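Local coordinates for protein ferredoxin component of dioxygenase (Sphingobium yanoikuyae, PDB 2I7F) that carries a Rieske-type [2Fe-2S] cluster and probably passes electrons to the terminal oxygenase of biphenyl 2,3-dioxygenase, at residues A30-D35 / T60-P65; L44-N49 / G69-A74. All coordinates share one frame; numbering follows the deposited sequence.

Contact 1 joins the two beta-sheets of this Rieske ferredoxin, and contact 2 lies at its iron-sulfur cluster; their centres are about 10 Å apart. The four segments alternate along the chain in the order 30-35, 44-49, 60-65 and 69-74, so the two contacts interlock. Strands 61-63 and 70-72 are antiparallel neighbours in the three-stranded sheet, with probable hydrogen bonds from Ile73 N to Thr60 O and from Cys64 N to Gly69 O. Strand 29-34 belongs to the larger six-stranded sheet. Both contacts reach the cluster, held from two parts of the chain: Cys64 just after strand 61-63 of the small sheet, Cys45 and His47 in the loop following strand 37-42 of the large one.

Contact 1: residues A30-D35 / T60-P65; sequences AVYNVD and TIIECP. With FES (Fe2/s2 (inorganic) cluster), chain D.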
ATOM      1  N   ALA A  30      -2.173   3.125  -0.597  1.00 16.99           N
ATOM      2  CA  ALA A  30      -0.838   2.939  -1.100  1.00 16.10           C
ATOM      3  C   ALA A  30      -0.925   1.764  -2.035  1.00 16.74           C
ATOM      4  O   ALA A  30      -1.442   0.738  -1.681  1.00 15.52           O
ATOM      5  CB  ALA A  30       0.121   2.658  -0.000  1.00 16.60           C
ATOM      6  N   VAL A  31      -0.375   1.922  -3.232  1.00 17.18           N
ATOM      7  CA  VAL A  31      -0.317   0.847  -4.217  1.00 16.86           C
ATOM      8  C   VAL A  31       1.146   0.453  -4.498  1.00 18.15           C
ATOM      9  O   VAL A  31       1.999   1.308  -4.746  1.00 17.90           O
ATOM     10  CB  VAL A  31      -1.018   1.276  -5.523  1.00 18.18           C
ATOM     11  CG1 VAL A  31      -1.122   0.092  -6.503  1.00 14.56           C
ATOM     12  CG2 VAL A  31      -2.379   1.845  -5.212  1.00 16.47           C
ATOM     13  N   TYR A  32       1.415  -0.861  -4.451  1.00 17.67           N
ATOM     14  CA  TYR A  32       2.737  -1.415  -4.588  1.00 17.20           C
ATOM     15  C   TYR A  32       2.815  -2.470  -5.674  1.00 17.71           C
ATOM     16  O   TYR A  32       1.850  -3.184  -5.935  1.00 16.27           O
ATOM     17  CB  TYR A  32       3.203  -2.084  -3.310  1.00 16.48           C
ATOM     18  CG  TYR A  32       2.917  -1.378  -2.032  1.00 15.45           C
ATOM     19  CD1 TYR A  32       1.641  -1.426  -1.478  1.00 14.38           C
ATOM     20  CD2 TYR A  32       3.914  -0.732  -1.314  1.00 15.49           C
ATOM     21  CE1 TYR A  32       1.364  -0.855  -0.300  1.00 17.01           C
ATOM     22  CE2 TYR A  32       3.613  -0.126  -0.066  1.00 14.45           C
ATOM     23  CZ  TYR A  32       2.347  -0.207   0.428  1.00 15.78           C
ATOM     24  OH  TYR A  32       1.982   0.377   1.649  1.00 18.02           O
ATOM     25  N   ASN A  33       4.015  -2.589  -6.239  1.00 17.32           N
ATOM     26  CA  ASN A  33       4.384  -3.656  -7.132  1.00 18.15           C
ATOM     27  C   ASN A  33       5.554  -4.378  -6.450  1.00 18.94           C
ATOM     28  O   ASN A  33       6.614  -3.778  -6.240  1.00 19.58           O
ATOM     29  CB  ASN A  33       4.768  -3.063  -8.492  1.00 18.58           C
ATOM     30  CG  ASN A  33       5.495  -4.042  -9.439  1.00 19.20           C
ATOM     31  OD1 ASN A  33       5.813  -5.174  -9.101  1.00 20.98           O
ATOM     32  ND2 ASN A  33       5.784  -3.556 -10.634  1.00 17.39           N
ATOM     33  N   VAL A  34       5.312  -5.626  -6.050  1.00 18.97           N
ATOM     34  CA  VAL A  34       6.307  -6.519  -5.492  1.00 19.53           C
ATOM     35  C   VAL A  34       6.606  -7.600  -6.547  1.00 20.63           C
ATOM     36  O   VAL A  34       5.783  -8.470  -6.837  1.00 20.38           O
ATOM     37  CB  VAL A  34       5.809  -7.156  -4.135  1.00 20.47           C
ATOM     38  CG1 VAL A  34       6.797  -8.238  -3.640  1.00 19.73           C
ATOM     39  CG2 VAL A  34       5.585  -6.064  -3.059  1.00 16.77           C
ATOM     40  N   ASP A  35       7.783  -7.518  -7.146  1.00 21.99           N
ATOM     41  CA  ASP A  35       8.225  -8.485  -8.162  1.00 21.94           C
ATOM     42  C   ASP A  35       7.208  -8.726  -9.284  1.00 21.84           C
ATOM     43  O   ASP A  35       7.053  -9.849  -9.770  1.00 22.01           O
ATOM     44  CB  ASP A  35       8.593  -9.810  -7.485  1.00 22.88           C
ATOM     45  CG  ASP A  35       9.445 -10.705  -8.373  1.00 24.37           C
ATOM     46  OD1 ASP A  35      10.324 -10.182  -9.108  1.00 29.16           O
ATOM     47  OD2 ASP A  35       9.234 -11.951  -8.341  1.00 32.37           O
ATOM     48  N   THR A  60       8.928  -7.210  -0.315  1.00 18.75           N
ATOM     49  CA  THR A  60       7.594  -7.248   0.313  1.00 18.79           C
ATOM     50  C   THR A  60       7.525  -6.394   1.571  1.00 17.54           C
ATOM     51  O   THR A  60       6.488  -6.342   2.199  1.00 18.31           O
ATOM     52  CB  THR A  60       7.158  -8.691   0.721  1.00 19.98           C
ATOM     53  OG1 THR A  60       8.186  -9.270   1.534  1.00 21.03           O
ATOM     54  CG2 THR A  60       6.952  -9.553  -0.453  1.00 21.87           C
ATOM     55  N   ILE A  61       8.604  -5.725   1.959  1.00 17.07           N
ATOM     56  CA  ILE A  61       8.552  -4.890   3.148  1.00 17.58           C
ATOM     57  C   ILE A  61       8.413  -3.420   2.717  1.00 16.87           C
ATOM     58  O   ILE A  61       9.088  -2.962   1.803  1.00 15.58           O
ATOM     59  CB  ILE A  61       9.784  -5.126   4.055  1.00 17.75           C
ATOM     60  CG1 ILE A  61       9.843  -6.580   4.580  1.00 18.72           C
ATOM     61  CG2 ILE A  61       9.845  -4.134   5.187  1.00 16.44           C
ATOM     62  CD1 ILE A  61       8.596  -7.064   5.297  1.00 18.15           C
ATOM     63  N   ILE A  62       7.491  -2.691   3.339  1.00 17.17           N
ATOM     64  CA  ILE A  62       7.511  -1.231   3.240  1.00 17.22           C
ATOM     65  C   ILE A  62       7.946  -0.681   4.597  1.00 17.16           C
ATOM     66  O   ILE A  62       7.388  -1.041   5.639  1.00 16.65           O
ATOM     67  CB  ILE A  62       6.146  -0.653   2.743  1.00 17.89           C
ATOM     68  CG1 ILE A  62       6.238   0.868   2.433  1.00 18.42           C
ATOM     69  CG2 ILE A  62       4.981  -1.020   3.734  1.00 16.94           C
ATOM     70  CD1 ILE A  62       7.218   1.245   1.361  1.00 19.93           C
ATOM     71  N   GLU A  63       8.970   0.171   4.586  1.00 18.15           N
ATOM     72  CA  GLU A  63       9.418   0.832   5.808  1.00 17.55           C
ATOM     73  C   GLU A  63       8.869   2.266   5.892  1.00 17.14           C
ATOM     74  O   GLU A  63       8.924   3.032   4.922  1.00 16.97           O
ATOM     75  CB  GLU A  63      10.948   0.841   5.886  1.00 18.25           C
ATOM     76  CG  GLU A  63      11.494   1.327   7.270  1.00 20.08           C
ATOM     77  CD  GLU A  63      13.008   1.212   7.342  1.00 19.73           C
ATOM     78  OE1 GLU A  63      13.552   0.501   6.470  1.00 27.81           O
ATOM     79  OE2 GLU A  63      13.655   1.794   8.261  1.00 24.34           O
ATOM     80  N   CYS A  64       8.331   2.612   7.056  1.00 15.98           N
ATOM     81  CA  CYS A  64       7.804   3.928   7.298  1.00 16.56           C
ATOM     82  C   CYS A  64       8.938   4.963   7.250  1.00 16.93           C
ATOM     83  O   CYS A  64      10.086   4.653   7.643  1.00 16.21           O
ATOM     84  CB  CYS A  64       7.113   3.947   8.666  1.00 16.35           C
ATOM     85  SG  CYS A  64       6.324   5.517   9.094  1.00 15.88           S
ATOM     86  N   PRO A  65       8.643   6.196   6.748  1.00 16.68           N
ATOM     87  CA  PRO A  65       9.638   7.257   6.806  1.00 16.52           C
ATOM     88  C   PRO A  65      10.087   7.711   8.211  1.00 16.01           C
ATOM     89  O   PRO A  65      11.089   8.414   8.338  1.00 16.67           O
ATOM     90  CB  PRO A  65       8.973   8.407   6.019  1.00 16.88           C
ATOM     91  CG  PRO A  65       7.582   8.136   5.990  1.00 17.58           C
ATOM     92  CD  PRO A  65       7.414   6.637   6.058  1.00 16.88           C
TER
HETATM   93 FE1  FES D 501       6.132   5.654  13.563  1.00 17.77          FE
HETATM   94 FE2  FES D 501       5.318   4.966  11.015  1.00 18.55          FE
HETATM   95  S1  FES D 501       6.592   3.841  12.441  1.00 19.86           S
HETATM   96  S2  FES D 501       4.849   6.826  12.189  1.00 19.06           S
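Tyr32 holds its CG beside the backbone N (chi1 -42°), which sends the ring across to Ile62, whose own CG1 is anti to the backbone N (chi1 -171°). The two side chains cross at about a right angle where the sheets of the Rieske fold meet: strand 29-34 is part of the six-stranded sheet, strand 61-63 the middle strand of the three-stranded one. Ile62 CG1 comes to the edge of the ring, near its plane, 3.8 Å from Tyr32 CE2. Ile62 CG2 sits to one side of the ring plane, by the hydroxyl end, 3.9 Å from Tyr32 OH. That hydroxyl is hydrogen-bonded to Thr41 OG1 on strand 37-42, which gives the phenol a polar partner within its own sheet and helps to fix the ring against the isoleucine. Phe71, on the neighbouring strand 70-72, also packs against Ile62. With an alanine here CB could still touch CE2, but the loss of CG1, CG2 and CD1 would probably open a gap between the sheets beside the ring edge and the hydroxyl.

Two residues along the strand, Val34 meets Thr60 by a second apolar touch. It is tight: Val34 CG1 and Thr60 CG2 are 3.5 Å apart, closer than usual van der Waals contact. The other valine methyl, CG2, lies 4.1 Å from Thr60 CA, so both branches face the turn leading into strand 61-63. No hydrogen bond passes between the two segments; they are joined here by van der Waals packing. Beyond the strand, the 60-65 segment runs on to the metal site, where Cys64 and Cys45 share one iron of the cluster: Cys64 SG binds FE2 at 2.2 Å.

Contact 2: residues L44-N49 / G69-A74; sequences LCTHGN and GSFDIA. With FES (Fe2/s2 (inorganic) cluster), chain D.
Phe71 meets the loop 44-49 entirely through the far edge of its ring. Cys45 SG lies in the ring plane, 3.9 Å from Phe71 CE2 and 87° off the ring normal, a sulfur-aromatic contact made edge-on. Beside it Thr46 OG1 touches the same edge, 3.5 Å from Phe71 CZ; this hydroxyl is hydrogen-bonded to Ile85 O, which ties it to the loop between strands 70-72 and 89-95.

No hydrogen bond crosses the contact, but one within the loop bears on a cluster ligand. The backbone N-H of His47 points almost straight at Cys45 SG (3.4 Å, 164°), a bond that probably tempers the negative charge on the thiolate.

Metal binding takes up the rest. Cys45 SG holds FE2 at 2.3 Å, and His47 ND1 holds FE1 at 2.2 Å; the imidazole reaches it with CG anti to the backbone N (chi1 -180°). Gly48 N comes within 3.2 Å of the bridging sulfide S2, while Gly69 CA packs against S1, so close that a side chain at either would probably strike the cluster. Cys64 completes the cysteine pair on FE2 and His67 the histidine pair on FE1, the two-cysteine, two-histidine ligation that defines a Rieske [2Fe-2S] site.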
ATOM      1  N   LEU A  44      -1.640   5.632   5.504  1.00 15.97           N
ATOM      2  CA  LEU A  44      -1.299   6.184   6.803  1.00 15.25           C
ATOM      3  C   LEU A  44      -0.707   5.063   7.695  1.00 16.96           C
ATOM      4  O   LEU A  44      -1.384   4.087   8.017  1.00 17.13           O
ATOM      5  CB  LEU A  44      -2.530   6.845   7.508  1.00 15.59           C
ATOM      6  CG  LEU A  44      -2.222   7.763   8.713  1.00 15.12           C
ATOM      7  CD1 LEU A  44      -1.518   9.074   8.256  1.00 14.23           C
ATOM      8  CD2 LEU A  44      -3.470   8.073   9.544  1.00 12.98           C
ATOM      9  N   CYS A  45       0.564   5.223   8.072  1.00 16.54           N
ATOM     10  CA  CYS A  45       1.187   4.397   9.100  1.00 16.01           C
ATOM     11  C   CYS A  45       0.257   4.302  10.317  1.00 16.25           C
ATOM     12  O   CYS A  45      -0.451   5.260  10.623  1.00 15.74           O
ATOM     13  CB  CYS A  45       2.519   4.977   9.549  1.00 16.30           C
ATOM     14  SG  CYS A  45       3.370   3.787  10.599  1.00 14.56           S
ATOM     15  N   THR A  46       0.214   3.122  10.936  1.00 16.37           N
ATOM     16  CA  THR A  46      -0.672   2.882  12.088  1.00 16.02           C
ATOM     17  C   THR A  46      -0.017   3.402  13.355  1.00 15.02           C
ATOM     18  O   THR A  46      -0.666   3.502  14.396  1.00 15.41           O
ATOM     19  CB  THR A  46      -1.069   1.364  12.298  1.00 16.20           C
ATOM     20  OG1 THR A  46       0.111   0.592  12.574  1.00 17.09           O
ATOM     21  CG2 THR A  46      -1.842   0.759  11.106  1.00 13.99           C
ATOM     22  N   HIS A  47       1.265   3.751  13.270  1.00 15.67           N
ATOM     23  CA  HIS A  47       1.985   4.249  14.416  1.00 15.47           C
ATOM     24  C   HIS A  47       1.992   5.774  14.528  1.00 16.02           C
ATOM     25  O   HIS A  47       2.070   6.331  15.632  1.00 15.63           O
ATOM     26  CB  HIS A  47       3.395   3.687  14.429  1.00 15.30           C
ATOM     27  CG  HIS A  47       4.185   4.160  15.591  1.00 14.90           C
ATOM     28  ND1 HIS A  47       5.126   5.161  15.487  1.00 16.94           N
ATOM     29  CD2 HIS A  47       4.093   3.862  16.907  1.00 17.99           C
ATOM     30  CE1 HIS A  47       5.617   5.418  16.685  1.00 16.81           C
ATOM     31  NE2 HIS A  47       4.994   4.655  17.566  1.00 16.02           N
ATOM     32  N   GLY A  48       1.902   6.462  13.405  1.00 16.24           N
ATOM     33  CA  GLY A  48       1.834   7.906  13.449  1.00 16.15           C
ATOM     34  C   GLY A  48       1.425   8.553  12.149  1.00 16.01           C
ATOM     35  O   GLY A  48       0.844   7.921  11.279  1.00 16.60           O
ATOM     36  N   ASN A  49       1.702   9.848  12.036  1.00 15.42           N
ATOM     37  CA  ASN A  49       1.271  10.628  10.892  1.00 15.47           C
ATOM     38  C   ASN A  49       2.406  10.661   9.854  1.00 14.96           C
ATOM     39  O   ASN A  49       3.139  11.632   9.750  1.00 14.86           O
ATOM     40  CB  ASN A  49       0.883  12.055  11.324  1.00 15.44           C
ATOM     41  CG  ASN A  49      -0.394  12.120  12.145  1.00 16.84           C
ATOM     42  OD1 ASN A  49      -1.369  11.455  11.859  1.00 16.03           O
ATOM     43  ND2 ASN A  49      -0.385  12.972  13.181  1.00 17.12           N
ATOM     44  N   GLY A  69       9.929   1.841  11.554  1.00 15.46           N
ATOM     45  CA  GLY A  69       8.814   0.937  11.549  1.00 15.17           C
ATOM     46  C   GLY A  69       8.663   0.314  10.179  1.00 15.01           C
ATOM     47  O   GLY A  69       9.105   0.874   9.214  1.00 14.69           O
ATOM     48  N   SER A  70       8.048  -0.859  10.112  1.00 15.42           N
ATOM     49  CA  SER A  70       7.807  -1.521   8.842  1.00 15.91           C
ATOM     50  C   SER A  70       6.596  -2.437   8.906  1.00 15.91           C
ATOM     51  O   SER A  70       6.193  -2.888  10.002  1.00 15.84           O
ATOM     52  CB  SER A  70       9.044  -2.319   8.406  1.00 16.22           C
ATOM     53  OG  SER A  70       9.124  -3.567   9.071  1.00 17.44           O
ATOM     54  N   PHE A  71       6.040  -2.692   7.718  1.00 16.79           N
ATOM     55  CA  PHE A  71       4.969  -3.639   7.465  1.00 16.23           C
ATOM     56  C   PHE A  71       5.277  -4.573   6.321  1.00 16.43           C
ATOM     57  O   PHE A  71       6.054  -4.262   5.409  1.00 16.04           O
ATOM     58  CB  PHE A  71       3.650  -2.934   7.083  1.00 17.16           C
ATOM     59  CG  PHE A  71       3.170  -1.968   8.098  1.00 16.37           C
ATOM     60  CD1 PHE A  71       2.309  -2.370   9.118  1.00 16.12           C
ATOM     61  CD2 PHE A  71       3.600  -0.640   8.046  1.00 17.07           C
ATOM     62  CE1 PHE A  71       1.908  -1.484  10.081  1.00 16.57           C
ATOM     63  CE2 PHE A  71       3.173   0.254   8.992  1.00 18.39           C
ATOM     64  CZ  PHE A  71       2.322  -0.161   9.998  1.00 17.06           C
ATOM     65  N   ASP A  72       4.618  -5.722   6.353  1.00 16.81           N
ATOM     66  CA  ASP A  72       4.616  -6.650   5.218  1.00 17.29           C
ATOM     67  C   ASP A  72       3.523  -6.199   4.232  1.00 17.47           C
ATOM     68  O   ASP A  72       2.330  -6.232   4.551  1.00 17.92           O
ATOM     69  CB  ASP A  72       4.380  -8.090   5.715  1.00 16.27           C
ATOM     70  CG  ASP A  72       4.563  -9.106   4.635  1.00 17.34           C
ATOM     71  OD1 ASP A  72       4.060  -8.868   3.523  1.00 18.87           O
ATOM     72  OD2 ASP A  72       5.184 -10.162   4.895  1.00 16.96           O
ATOM     73  N   ILE A  73       3.937  -5.771   3.039  1.00 17.64           N
ATOM     74  CA  ILE A  73       3.006  -5.244   2.028  1.00 18.39           C
ATOM     75  C   ILE A  73       1.890  -6.231   1.680  1.00 18.49           C
ATOM     76  O   ILE A  73       0.718  -5.846   1.552  1.00 20.27           O
ATOM     77  CB  ILE A  73       3.728  -4.882   0.702  1.00 18.69           C
ATOM     78  CG1 ILE A  73       4.642  -3.654   0.908  1.00 18.14           C
ATOM     79  CG2 ILE A  73       2.650  -4.648  -0.441  1.00 17.04           C
ATOM     80  CD1 ILE A  73       5.903  -3.596   0.042  1.00 20.09           C
ATOM     81  N   ALA A  74       2.273  -7.487   1.545  1.00 18.62           N
ATOM     82  CA  ALA A  74       1.414  -8.573   1.051  1.00 18.35           C
ATOM     83  C   ALA A  74       0.461  -9.087   2.119  1.00 18.96           C
ATOM     84  O   ALA A  74      -0.667  -9.476   1.787  1.00 21.04           O
ATOM     85  CB  ALA A  74       2.256  -9.727   0.515  1.00 19.33           C
TER
HETATM   86 FE1  FES D 501       6.132   5.654  13.563  1.00 17.77          FE
HETATM   87 FE2  FES D 501       5.318   4.966  11.015  1.00 18.55          FE
HETATM   88  S1  FES D 501       6.592   3.841  12.441  1.00 19.86           S
HETATM   89  S2  FES D 501       4.849   6.826  12.189  1.00 19.06           S